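Local coordinates for DNA repair protein RAD2 (Saccharomyces cerevisiae, PDB 4Q0W), which cuts single-stranded DNA as a magnesium-dependent endonuclease essential for the incision step of nucleotide excision repair, at residues N232-E235 and L236-L240; N246-K249 and G250-P253. All blocks are in the same frame, centred on the assembly; numbering follows the deposited sequence.

Interaction 1. Residues N232-E235 and L236-L240; sequences NMIE and LAQLL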
loop_
_atom_site.group_PDB
_atom_site.type_symbol
_atom_site.label_atom_id
_atom_site.label_comp_id
_atom_site.label_asym_id
_atom_site.label_seq_id
_atom_site.Cartn_x
_atom_site.Cartn_y
_atom_site.Cartn_z
ATOM N N ASN A 232 12.451 17.643 16.637
ATOM C CA ASN A 232 12.010 17.140 15.341
ATOM C C ASN A 232 11.238 15.825 15.467
ATOM O O ASN A 232 10.200 15.637 14.819
ATOM C CB ASN A 232 13.192 16.865 14.411
ATOM C CG ASN A 232 13.901 18.130 13.926
ATOM O OD1 ASN A 232 15.097 18.078 13.637
ATOM N ND2 ASN A 232 13.176 19.251 13.814
ATOM N N MET A 233 11.782 14.898 16.260
ATOM C CA MET A 233 11.156 13.590 16.464
ATOM C C MET A 233 9.800 13.744 17.147
ATOM O O MET A 233 8.832 13.059 16.807
ATOM C CB MET A 233 12.070 12.677 17.293
ATOM C CG MET A 233 13.332 12.234 16.535
ATOM S SD MET A 233 14.351 11.042 17.445
ATOM C CE MET A 233 14.992 12.083 18.741
ATOM N N ILE A 234 9.730 14.650 18.114
ATOM C CA ILE A 234 8.476 14.873 18.812
ATOM C C ILE A 234 7.452 15.471 17.823
ATOM O O ILE A 234 6.261 15.181 17.904
ATOM C CB ILE A 234 8.682 15.777 20.043
ATOM C CG1 ILE A 234 9.572 15.079 21.067
ATOM C CG2 ILE A 234 7.342 16.173 20.673
ATOM C CD1 ILE A 234 9.894 15.929 22.303
ATOM N N GLU A 235 7.915 16.272 16.865
ATOM C CA GLU A 235 6.985 16.869 15.903
ATOM C C GLU A 235 6.599 15.874 14.815
ATOM O O GLU A 235 5.468 15.891 14.329
ATOM C CB GLU A 235 7.552 18.165 15.306
ATOM C CG GLU A 235 7.708 19.306 16.339
ATOM C CD GLU A 235 7.623 20.698 15.694
ATOM O OE1 GLU A 235 8.015 20.845 14.512
ATOM O OE2 GLU A 235 7.153 21.643 16.367
ATOM N N LEU A 236 7.537 15.008 14.428
ATOM C CA LEU A 236 7.197 13.861 13.575
ATOM C C LEU A 236 6.078 13.001 14.184
ATOM O O LEU A 236 5.180 12.527 13.474
ATOM C CB LEU A 236 8.426 12.983 13.337
ATOM C CG LEU A 236 9.458 13.377 12.295
ATOM C CD1 LEU A 236 10.649 12.381 12.347
ATOM C CD2 LEU A 236 8.822 13.411 10.885
ATOM N N ALA A 237 6.125 12.796 15.498
ATOM C CA ALA A 237 5.089 12.002 16.162
ATOM C C ALA A 237 3.710 12.599 15.857
ATOM O O ALA A 237 2.732 11.874 15.632
ATOM C CB ALA A 237 5.338 11.944 17.652
ATOM N N GLN A 238 3.643 13.926 15.814
ATOM C CA GLN A 238 2.367 14.602 15.571
ATOM C C GLN A 238 1.905 14.559 14.119
ATOM O O GLN A 238 0.800 15.009 13.795
ATOM C CB GLN A 238 2.436 16.042 16.084
ATOM C CG GLN A 238 2.532 16.078 17.600
ATOM C CD GLN A 238 2.959 17.419 18.122
ATOM O OE1 GLN A 238 2.159 18.354 18.189
ATOM N NE2 GLN A 238 4.230 17.530 18.496
ATOM N N LEU A 239 2.743 14.028 13.236
ATOM C CA LEU A 239 2.304 13.786 11.865
ATOM C C LEU A 239 1.966 12.299 11.697
ATOM O O LEU A 239 0.911 11.933 11.155
ATOM C CB LEU A 239 3.394 14.199 10.869
ATOM C CG LEU A 239 3.762 15.680 10.909
ATOM C CD1 LEU A 239 4.968 15.959 10.016
ATOM C CD2 LEU A 239 2.566 16.562 10.533
ATOM N N LEU A 240 2.877 11.462 12.181
ATOM C CA LEU A 240 2.821 10.015 12.004
ATOM C C LEU A 240 1.826 9.357 12.956
ATOM O O LEU A 240 1.208 8.340 12.613
ATOM C CB LEU A 240 4.212 9.417 12.243
ATOM C CG LEU A 240 5.266 9.816 11.209
ATOM C CD1 LEU A 240 6.658 9.395 11.657
ATOM C CD2 LEU A 240 4.893 9.159 9.887
#
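The carboxamide of Gln238 folds back over the preceding turn, and its NE2 donates to the main-chain Ile234 O at 3.2 Å. The N-H points almost straight at the oxygen (169°), which lies close to the amide plane; seen from the acceptor, however, NE2 stands well above the carbonyl plane. NE2 also comes within 4.0 Å of Ile234 CG2, a little out of the amide plane, the two side chains lying side by side and pointing the same way. Gln238 CG lies beside its own backbone N (chi1 -68°), which sends the extended chain back toward residue 234. The other end of the amide, OE1, accepts from Ser310 N, so both ends of this buried group are used. Glu235 carries the second flat group; its CB sets out away from the following turn, and OE1 takes the N-H of Leu266.

Underneath, the backbone repeats the i to i+4 pattern, with Leu236 N to Asn232 O at 2.8 Å and Ala237 N to Met233 O at 3.0 Å. The small methyl of Ala237 rests on Ile234 O at 3.4 Å and suits the face turned to Leu197, while branched Leu236 fills the side toward Ser256 and Ile260 of helix 253-263. Leu236 O accepts from both Leu239 N and Leu240 N, as the final turn is reached. This is most of helix 230-240, largely buried, in the I-domain of an XPG/RAD2 nuclease.

Interaction 2. Residues N246-K249 and G250-P253; sequences NGLK and GMGP. With K (potassium ion), chain F; nucleotides of chain D.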
loop_
_atom_site.group_PDB
_atom_site.type_symbol
_atom_site.label_atom_id
_atom_site.label_comp_id
_atom_site.label_asym_id
_atom_site.label_seq_id
_atom_site.Cartn_x
_atom_site.Cartn_y
_atom_site.Cartn_z
ATOM N N ASN A 246 -2.826 11.266 17.585
ATOM C CA ASN A 246 -3.279 10.486 16.441
ATOM C C ASN A 246 -2.781 11.010 15.084
ATOM O O ASN A 246 -3.141 10.479 14.036
ATOM C CB ASN A 246 -4.807 10.308 16.502
ATOM C CG ASN A 246 -5.221 9.365 17.638
ATOM O OD1 ASN A 246 -4.643 8.285 17.782
ATOM N ND2 ASN A 246 -6.185 9.785 18.470
ATOM N N GLY A 247 -1.930 12.031 15.100
ATOM C CA GLY A 247 -1.270 12.462 13.872
ATOM C C GLY A 247 -2.212 12.973 12.796
ATOM O O GLY A 247 -3.347 13.358 13.087
ATOM N N LEU A 248 -1.751 12.985 11.546
ATOM C CA LEU A 248 -2.570 13.533 10.467
ATOM C C LEU A 248 -2.838 12.503 9.382
ATOM O O LEU A 248 -1.921 11.797 8.946
ATOM C CB LEU A 248 -1.889 14.747 9.829
ATOM C CG LEU A 248 -1.643 15.984 10.686
ATOM C CD1 LEU A 248 -1.074 17.094 9.808
ATOM C CD2 LEU A 248 -2.920 16.453 11.382
ATOM N N LYS A 249 -4.086 12.430 8.932
ATOM C CA LYS A 249 -4.420 11.546 7.821
ATOM C C LYS A 249 -3.554 11.876 6.606
ATOM O O LYS A 249 -3.310 13.048 6.301
ATOM C CB LYS A 249 -5.898 11.662 7.457
ATOM C CG LYS A 249 -6.278 10.863 6.212
ATOM C CD LYS A 249 -7.753 10.978 5.875
ATOM C CE LYS A 249 -8.080 10.142 4.636
ATOM N NZ LYS A 249 -9.499 10.297 4.216
ATOM N N GLY A 250 -3.055 10.844 5.935
ATOM C CA GLY A 250 -2.259 11.045 4.741
ATOM C C GLY A 250 -0.778 11.223 5.030
ATOM O O GLY A 250 0.038 11.171 4.107
ATOM N N MET A 251 -0.419 11.436 6.297
ATOM C CA MET A 251 0.991 11.596 6.630
ATOM C C MET A 251 1.671 10.270 7.003
ATOM O O MET A 251 1.611 9.823 8.154
ATOM C CB MET A 251 1.194 12.622 7.745
ATOM C CG MET A 251 0.770 14.042 7.382
ATOM S SD MET A 251 1.896 14.880 6.228
ATOM C CE MET A 251 0.890 14.802 4.735
ATOM N N GLY A 252 2.331 9.658 6.025
ATOM C CA GLY A 252 3.188 8.515 6.287
ATOM C C GLY A 252 4.625 8.989 6.429
ATOM O O GLY A 252 4.873 10.198 6.436
ATOM N N PRO A 253 5.579 8.043 6.537
ATOM C CA PRO A 253 6.969 8.413 6.813
ATOM C C PRO A 253 7.564 9.301 5.728
ATOM O O PRO A 253 8.401 10.150 6.048
ATOM C CB PRO A 253 7.700 7.061 6.870
ATOM C CG PRO A 253 6.780 6.080 6.173
ATOM C CD PRO A 253 5.396 6.583 6.422
HETATM K K K F . -1.104 8.989 9.414
ATOM P P DA D 9 3.637 8.362 2.828
ATOM O OP1 DA D 9 3.580 9.724 3.421
ATOM O OP2 DA D 9 4.693 7.419 3.281
ATOM O "O5'" DA D 9 2.203 7.667 3.003
ATOM C "C5'" DA D 9 1.049 8.335 2.499
ATOM C "C4'" DA D 9 -0.191 7.514 2.777
ATOM O "O4'" DA D 9 -0.143 6.279 2.015
ATOM C "C3'" DA D 9 -0.401 7.093 4.230
ATOM O "O3'" DA D 9 -1.748 7.402 4.522
ATOM C "C2'" DA D 9 -0.126 5.584 4.246
ATOM C "C1'" DA D 9 -0.553 5.201 2.832
ATOM N N9 DA D 9 0.105 4.039 2.248
ATOM C C8 DA D 9 1.458 3.844 2.118
ATOM N N7 DA D 9 1.767 2.717 1.533
ATOM C C5 DA D 9 0.537 2.135 1.247
ATOM C C6 DA D 9 0.194 0.916 0.631
ATOM N N6 DA D 9 1.118 0.057 0.171
ATOM N N1 DA D 9 -1.126 0.625 0.506
ATOM C C2 DA D 9 -2.028 1.506 0.975
ATOM N N3 DA D 9 -1.813 2.681 1.586
ATOM C C4 DA D 9 -0.501 2.938 1.682
ATOM P P DC D 10 -2.321 7.237 6.018
ATOM O OP1 DC D 10 -3.444 8.212 6.114
ATOM O OP2 DC D 10 -1.213 7.255 7.006
ATOM O "O5'" DC D 10 -2.927 5.762 6.018
ATOM C "C5'" DC D 10 -3.998 5.558 5.104
ATOM C "C4'" DC D 10 -4.482 4.131 5.213
ATOM O "O4'" DC D 10 -3.529 3.245 4.585
ATOM C "C3'" DC D 10 -4.682 3.628 6.643
ATOM O "O3'" DC D 10 -6.047 3.228 6.679
ATOM C "C2'" DC D 10 -3.685 2.469 6.780
ATOM C "C1'" DC D 10 -3.489 2.045 5.321
ATOM N N1 DC D 10 -2.204 1.414 4.907
ATOM C C2 DC D 10 -2.259 0.179 4.247
ATOM O O2 DC D 10 -3.365 -0.343 4.068
ATOM N N3 DC D 10 -1.110 -0.415 3.845
ATOM C C4 DC D 10 0.056 0.191 4.065
ATOM N N4 DC D 10 1.155 -0.437 3.635
ATOM C C5 DC D 10 0.136 1.461 4.730
ATOM C C6 DC D 10 -1.007 2.038 5.131
HETATM O O HOH W 1 -1.556 8.804 11.958
HETATM O O HOH W 2 0.610 7.313 10.488
HETATM O O HOH W 3 -3.419 8.130 10.108
#
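Two apolar side chains meet first: Leu248 CB touches Met251 CG at 3.7 Å, and both residues also rest on Leu239 of helix 230-240. Met251, bent beyond CG, is flexible enough to fit against Ser256 and Val259 as well.

The hydrogen bonding is that of a type II beta turn, closed by Met251 N to Leu248 O at 3.1 Å. Gly250 holds its third position with positive phi (88°), a backbone shape that suits glycine, since a CB would collide with Lys249 O. The type II orientation of the Lys249-Gly250 peptide turns the Gly250 N-H to the DNA, donating to OP1 of DC10 of chain D at 2.7 Å. Gly252 N gives a weak bond to OP1 of DA9 of chain D, and the missing side chain lets the sugar-phosphate come close.

Metal coordination completes the site. Potassium takes Leu248 O at 3.0 Å and Met251 O at 3.1 Å. OP2 of DC10 of chain D and three waters join them; water 1 also donates to Asn246 O.

Main-chain carbonyls and a phosphate thus share one cation while the Gly250 N-H, helped by a weak bond from Gly252, holds the phosphates, the chemistry of a helix-two-turn-helix motif. Because the contacts fall on the sugar-phosphate backbone and not on bases, the grip probably depends little on base sequence.

How the interactions relate
Interaction 1 forms most of helix 230-240, and interaction 2 is the turn that leads from it into helix 253-263; their centres are 10 Å apart. Leu239 O and Leu248 N, 2.9 Å apart, probably form a hydrogen bond that ties the helix end to the turn, while Leu240 CD2 packs against Gly252 C at 3.5 Å. The side chain of Ala237 is about 6 Å from that of Asp194, which binds calcium here. Helix 230-240 thus approaches both metal sites: the side chain of Ala237 lies about 11 Å from the calcium ion and that of Leu239 about 7 Å from the potassium ion.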